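Local coordinates for putative NAD(P)H-flavin oxidoreductase (Streptococcus pyogenes serotype M1, PDB 2HAY), which binds flavin mononucleotide and probably uses NADH or NADPH to reduce flavins, quinones or nitrogenous compounds, at residues A94-P99 with F126-M131; I49-W54 with F141-K146. All blocks are in the same frame, centred on the assembly; numbering follows the deposited sequence. Where two conformers were deposited one is given.

Contact 1 of 2, residues A94-P99 with F126-M131; sequences ARYDSP and FQKEDM
A primary amide clamps an irregular backbone here: Q127, near the C-terminal end of helix 116-130, reaches into the loop that leads from strand 84-91 to helix 99-106. Its extended side chain places both polar atoms on main-chain groups two residues apart. Q127 NE2 donates to A94 O at 2.8 Å, nearly straight (165°), and the acceptor lies within the amide plane. Y96 N returns a weak, bent bond to Q127 OE1 (2.7 Å); together they probably restrict rotation of the amide, the NE2 bond more firmly. OE1 also lies at the edge of the Y96 ring, whose plane stands 80° from the amide. Farther out, K128 NZ donates to Y96 OH at 3.1 Å, while its salt bridge goes to E124 one helical turn back. A water accepts from both K128 NZ and R95 NH2, bridging two like charges; R95 also pairs with D97 and, through NH2, with D135. S98 N and S98 OG (2.8 Å) both bond R95 O, the first closing a type I beta turn from R95 to S98; the hydroxyl also caps I101 N, so the turn runs straight into the N-cap of helix 99-106.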
loop_
_atom_site.group_PDB
_atom_site.type_symbol
_atom_site.label_atom_id
_atom_site.label_comp_id
_atom_site.label_asym_id
_atom_site.label_seq_id
_atom_site.Cartn_x
_atom_site.Cartn_y
_atom_site.Cartn_z
ATOM N N ALA B 94 5.346 -5.905 16.358
ATOM C CA ALA B 94 4.725 -7.128 15.845
ATOM C C ALA B 94 5.798 -8.160 15.510
ATOM O O ALA B 94 5.901 -8.602 14.370
ATOM C CB ALA B 94 3.792 -6.796 14.627
ATOM N N ARG B 95 6.583 -8.550 16.525
ATOM C CA ARG B 95 7.654 -9.525 16.382
ATOM C C ARG B 95 7.029 -10.922 16.313
ATOM O O ARG B 95 5.929 -11.133 16.815
ATOM C CB ARG B 95 8.600 -9.424 17.596
ATOM C CG ARG B 95 10.025 -9.941 17.352
ATOM C CD ARG B 95 10.956 -9.540 18.509
ATOM N NE ARG B 95 12.274 -10.130 18.376
ATOM C CZ ARG B 95 12.637 -11.316 18.873
ATOM N NH1 ARG B 95 11.768 -12.066 19.558
ATOM N NH2 ARG B 95 13.872 -11.763 18.668
ATOM N N TYR B 96 7.735 -11.879 15.717
ATOM C CA TYR B 96 7.209 -13.236 15.545
ATOM C C TYR B 96 6.655 -13.860 16.840
ATOM O O TYR B 96 5.712 -14.652 16.777
ATOM C CB TYR B 96 8.253 -14.173 14.907
ATOM C CG TYR B 96 9.500 -14.360 15.738
ATOM C CD1 TYR B 96 10.572 -13.483 15.616
ATOM C CD2 TYR B 96 9.600 -15.411 16.651
ATOM C CE1 TYR B 96 11.701 -13.633 16.397
ATOM C CE2 TYR B 96 10.742 -15.568 17.459
ATOM C CZ TYR B 96 11.784 -14.687 17.309
ATOM O OH TYR B 96 12.914 -14.838 18.076
ATOM N N ASP B 97 7.214 -13.491 18.003
ATOM C CA ASP B 97 6.770 -14.090 19.264
ATOM C C ASP B 97 5.807 -13.223 20.077
ATOM O O ASP B 97 5.528 -13.528 21.234
ATOM C CB ASP B 97 7.975 -14.518 20.109
ATOM C CG ASP B 97 8.868 -13.353 20.482
ATOM O OD1 ASP B 97 9.574 -13.443 21.509
ATOM O OD2 ASP B 97 8.838 -12.338 19.754
ATOM N N SER B 98 5.309 -12.145 19.466
ATOM C CA SER B 98 4.379 -11.206 20.108
ATOM C C SER B 98 2.970 -11.794 20.235
ATOM O O SER B 98 2.617 -12.729 19.506
ATOM C CB SER B 98 4.285 -9.925 19.293
ATOM O OG SER B 98 3.612 -10.186 18.070
ATOM N N PRO B 99 2.171 -11.259 21.174
ATOM C CA PRO B 99 0.761 -11.657 21.322
ATOM C C PRO B 99 -0.044 -11.378 20.052
ATOM O O PRO B 99 -0.851 -12.215 19.656
ATOM C CB PRO B 99 0.268 -10.807 22.507
ATOM C CG PRO B 99 1.510 -10.460 23.276
ATOM C CD PRO B 99 2.569 -10.275 22.200
ATOM N N PHE B 126 11.211 -15.811 8.755
ATOM C CA PHE B 126 10.717 -14.727 7.912
ATOM C C PHE B 126 11.189 -13.357 8.430
ATOM O O PHE B 126 11.683 -12.541 7.654
ATOM C CB PHE B 126 9.190 -14.766 7.808
ATOM C CG PHE B 126 8.586 -13.572 7.099
ATOM C CD1 PHE B 126 7.761 -12.672 7.787
ATOM C CD2 PHE B 126 8.825 -13.355 5.728
ATOM C CE1 PHE B 126 7.182 -11.566 7.112
ATOM C CE2 PHE B 126 8.272 -12.266 5.049
ATOM C CZ PHE B 126 7.450 -11.371 5.724
ATOM N N GLN B 127 11.053 -13.106 9.729
ATOM C CA GLN B 127 11.489 -11.819 10.299
ATOM C C GLN B 127 12.999 -11.697 10.503
ATOM O O GLN B 127 13.546 -10.609 10.408
ATOM C CB GLN B 127 10.762 -11.531 11.612
ATOM C CG GLN B 127 9.241 -11.294 11.441
ATOM C CD GLN B 127 8.612 -10.665 12.673
ATOM O OE1 GLN B 127 9.194 -10.693 13.756
ATOM N NE2 GLN B 127 7.430 -10.090 12.511
ATOM N N LYS B 128 13.672 -12.804 10.788
ATOM C CA LYS B 128 15.105 -12.775 11.055
ATOM C C LYS B 128 15.933 -12.831 9.769
ATOM O O LYS B 128 16.938 -12.131 9.652
ATOM C CB LYS B 128 15.524 -13.928 11.974
ATOM C CG LYS B 128 15.028 -13.824 13.392
ATOM C CD LYS B 128 15.693 -14.848 14.309
ATOM C CE LYS B 128 15.429 -14.446 15.767
ATOM N NZ LYS B 128 15.547 -15.597 16.694
ATOM N N GLU B 129 15.478 -13.625 8.800
ATOM C CA GLU B 129 16.285 -13.931 7.617
ATOM C C GLU B 129 15.748 -13.347 6.300
ATOM O O GLU B 129 16.500 -12.709 5.569
ATOM C CB GLU B 129 16.540 -15.442 7.533
ATOM C CG GLU B 129 17.373 -15.958 8.729
ATOM C CD GLU B 129 16.859 -17.267 9.303
ATOM O OE1 GLU B 129 16.733 -18.239 8.516
ATOM O OE2 GLU B 129 16.591 -17.315 10.541
ATOM N N ASP B 130 14.458 -13.536 6.021
ATOM C CA ASP B 130 13.819 -13.020 4.783
ATOM C C ASP B 130 13.749 -11.503 4.737
ATOM O O ASP B 130 14.129 -10.908 3.745
ATOM C CB ASP B 130 12.427 -13.617 4.567
ATOM C CG ASP B 130 12.463 -15.116 4.461
ATOM O OD1 ASP B 130 13.531 -15.640 4.162
ATOM O OD2 ASP B 130 11.439 -15.782 4.689
HETATM N N MSE B 131 13.297 -10.893 5.835
HETATM C CA MSE B 131 13.079 -9.436 5.904
HETATM C C MSE B 131 14.074 -8.698 6.808
HETATM O O MSE B 131 14.098 -7.467 6.815
HETATM C CB MSE B 131 11.652 -9.131 6.370
HETATM C CG MSE B 131 10.560 -9.533 5.371
HETATM SE SE MSE B 131 9.275 -8.086 5.051
HETATM C CE MSE B 131 10.625 -7.028 4.164
HETATM O O HOH W 1 15.800 -14.122 19.353
#

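Contact 2 of 2, residues I49-W54 with F141-K146; sequences IGLEGW and FDWTAK
With CG anti to the backbone N (chi1 174°), the indole of W143 swings off helix 137-162, and chi2 of 66° turns its six-membered ring toward I49 and L51, in the loop before strand 54-59. L51 also has CG anti to its N, which carries CG toward the helix, and chi2 of 62° leaves CD2 as the methyl that reaches it. There L51 CD2 meets both W143 CZ3 and T144 CG2, each at 4.1 Å. I49 CD1 arrives at the ring edge, close to the indole plane, 4.1 Å from W143 CH2, and the two side chains cross at about a right angle. At the other end of the indole, NE1 donates to E170 of the second subunit, giving the ring a polar hold across the dimer interface. G53, the centre of an inverse gamma turn, brings its main chain close to the helix: G53 O lies 4.0 Å from T144 CB. A water donates to T144 O at 2.8 Å and more weakly to G53 O, joining loop and helix where no direct hydrogen bond does. The T144 hydroxyl has E91 O, at the end of strand 84-91, as its chief partner. G50, between I49 and L51, lines the FMN pocket; the apolar cluster lies beside it, consistent with backing this flavin-binding loop of a nitroreductase-family dimer.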
loop_
_atom_site.group_PDB
_atom_site.type_symbol
_atom_site.label_atom_id
_atom_site.label_comp_id
_atom_site.label_asym_id
_atom_site.label_seq_id
_atom_site.Cartn_x
_atom_site.Cartn_y
_atom_site.Cartn_z
ATOM N N ILE B 49 0.679 -12.111 6.427
ATOM C CA ILE B 49 0.358 -13.148 7.393
ATOM C C ILE B 49 -0.986 -12.971 8.131
ATOM O O ILE B 49 -1.184 -13.545 9.190
ATOM C CB ILE B 49 1.569 -13.476 8.381
ATOM C CG1 ILE B 49 1.812 -12.373 9.413
ATOM C CG2 ILE B 49 2.862 -13.821 7.618
ATOM C CD1 ILE B 49 2.781 -12.806 10.512
ATOM N N GLY B 50 -1.904 -12.190 7.578
ATOM C CA GLY B 50 -3.236 -12.029 8.200
ATOM C C GLY B 50 -3.205 -11.319 9.558
ATOM O O GLY B 50 -4.105 -11.488 10.376
ATOM N N LEU B 51 -2.154 -10.548 9.802
ATOM C CA LEU B 51 -1.940 -9.916 11.095
ATOM C C LEU B 51 -2.992 -8.837 11.391
ATOM O O LEU B 51 -3.435 -8.715 12.525
ATOM C CB LEU B 51 -0.541 -9.281 11.164
ATOM C CG LEU B 51 -0.213 -8.667 12.545
ATOM C CD1 LEU B 51 -0.212 -9.740 13.635
ATOM C CD2 LEU B 51 1.127 -7.986 12.488
ATOM N N GLU B 52 -3.352 -8.038 10.379
ATOM C CA GLU B 52 -4.303 -6.932 10.574
ATOM C C GLU B 52 -3.857 -6.035 11.743
ATOM O O GLU B 52 -4.679 -5.629 12.588
ATOM C CB GLU B 52 -5.727 -7.455 10.825
ATOM C CG GLU B 52 -6.254 -8.412 9.802
ATOM C CD GLU B 52 -7.512 -9.082 10.284
ATOM O OE1 GLU B 52 -7.497 -10.323 10.528
ATOM O OE2 GLU B 52 -8.515 -8.364 10.454
ATOM N N GLY B 53 -2.563 -5.730 11.778
ATOM C CA GLY B 53 -1.999 -4.852 12.797
ATOM C C GLY B 53 -2.233 -3.410 12.420
ATOM O O GLY B 53 -1.298 -2.643 12.146
ATOM N N TRP B 54 -3.501 -3.026 12.371
ATOM C CA TRP B 54 -3.847 -1.696 11.857
ATOM C C TRP B 54 -5.183 -1.275 12.424
ATOM O O TRP B 54 -5.973 -2.135 12.893
ATOM C CB TRP B 54 -3.903 -1.702 10.315
ATOM C CG TRP B 54 -4.829 -2.764 9.673
ATOM C CD1 TRP B 54 -5.946 -3.357 10.244
ATOM C CD2 TRP B 54 -4.729 -3.306 8.348
ATOM N NE1 TRP B 54 -6.532 -4.212 9.353
ATOM C CE2 TRP B 54 -5.810 -4.213 8.186
ATOM C CE3 TRP B 54 -3.835 -3.109 7.277
ATOM C CZ2 TRP B 54 -6.019 -4.933 7.007
ATOM C CZ3 TRP B 54 -4.041 -3.831 6.095
ATOM C CH2 TRP B 54 -5.139 -4.725 5.967
ATOM N N PHE B 141 7.797 -1.742 12.638
ATOM C CA PHE B 141 6.733 -0.769 12.525
ATOM C C PHE B 141 6.505 -0.424 11.072
ATOM O O PHE B 141 5.345 -0.336 10.618
ATOM C CB PHE B 141 7.014 0.513 13.344
ATOM C CG PHE B 141 5.980 1.569 13.113
ATOM C CD1 PHE B 141 4.703 1.443 13.692
ATOM C CD2 PHE B 141 6.231 2.624 12.231
ATOM C CE1 PHE B 141 3.719 2.344 13.432
ATOM C CE2 PHE B 141 5.225 3.571 11.960
ATOM C CZ PHE B 141 3.966 3.433 12.576
ATOM N N ASP B 142 7.599 -0.190 10.338
ATOM C CA ASP B 142 7.497 0.183 8.927
ATOM C C ASP B 142 6.866 -0.973 8.142
ATOM O O ASP B 142 6.102 -0.749 7.207
ATOM C CB ASP B 142 8.856 0.621 8.372
ATOM C CG ASP B 142 9.169 2.093 8.671
ATOM O OD1 ASP B 142 8.231 2.896 8.860
ATOM O OD2 ASP B 142 10.354 2.479 8.684
ATOM N N TRP B 143 7.111 -2.207 8.584
ATOM C CA TRP B 143 6.446 -3.345 7.994
ATOM C C TRP B 143 4.929 -3.380 8.188
ATOM O O TRP B 143 4.183 -3.612 7.221
ATOM C CB TRP B 143 7.089 -4.628 8.491
ATOM C CG TRP B 143 6.406 -5.872 8.055
ATOM C CD1 TRP B 143 6.292 -6.353 6.774
ATOM C CD2 TRP B 143 5.744 -6.823 8.906
ATOM N NE1 TRP B 143 5.627 -7.560 6.777
ATOM C CE2 TRP B 143 5.271 -7.873 8.067
ATOM C CE3 TRP B 143 5.526 -6.903 10.291
ATOM C CZ2 TRP B 143 4.565 -8.990 8.569
ATOM C CZ3 TRP B 143 4.830 -8.014 10.794
ATOM C CH2 TRP B 143 4.355 -9.044 9.923
ATOM N N THR B 144 4.443 -3.157 9.407
ATOM C CA THR B 144 2.992 -3.035 9.570
ATOM C C THR B 144 2.422 -1.799 8.878
ATOM O O THR B 144 1.297 -1.847 8.317
ATOM C CB THR B 144 2.541 -3.082 11.055
ATOM O OG1 THR B 144 3.187 -2.020 11.769
ATOM C CG2 THR B 144 2.946 -4.405 11.672
ATOM N N ALA B 145 3.179 -0.690 8.932
ATOM C CA ALA B 145 2.787 0.529 8.224
ATOM C C ALA B 145 2.614 0.255 6.715
ATOM O O ALA B 145 1.640 0.750 6.102
ATOM C CB ALA B 145 3.757 1.680 8.494
ATOM N N LYS B 146 3.490 -0.574 6.128
ATOM C CA LYS B 146 3.348 -0.960 4.703
ATOM C C LYS B 146 2.000 -1.571 4.418
ATOM O O LYS B 146 1.386 -1.256 3.383
ATOM C CB LYS B 146 4.407 -1.948 4.253
ATOM C CG LYS B 146 5.802 -1.369 4.093
ATOM C CD LYS B 146 6.817 -2.447 3.813
ATOM C CE LYS B 146 8.203 -1.851 3.797
ATOM N NZ LYS B 146 9.247 -2.901 3.584
HETATM O O HOH W 2 -0.699 -3.344 9.479
#

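In the fold
From the N terminus the chain passes helix 32-43 and enters 49-54, then forms strands 54-59 and 84-91 before reaching 94-99. Helices 99-106 and 116-130 follow, and contact 1 closes this shorter excursion when 126-131 returns to the loop. The next helix, 137-162, then meets 49-54 and closes the longer loop of contact 2, within which contact 1 is nested. Their centres lie 11 Å apart and they touch directly: A94 CB packs 3.6 Å from L51 CD2, and W143 CZ3 lies 3.7 Å from Q127 NE2. Together they tie the loops flanking two neighbouring sheet strands to two consecutive helices, and both contacts reach the second subunit.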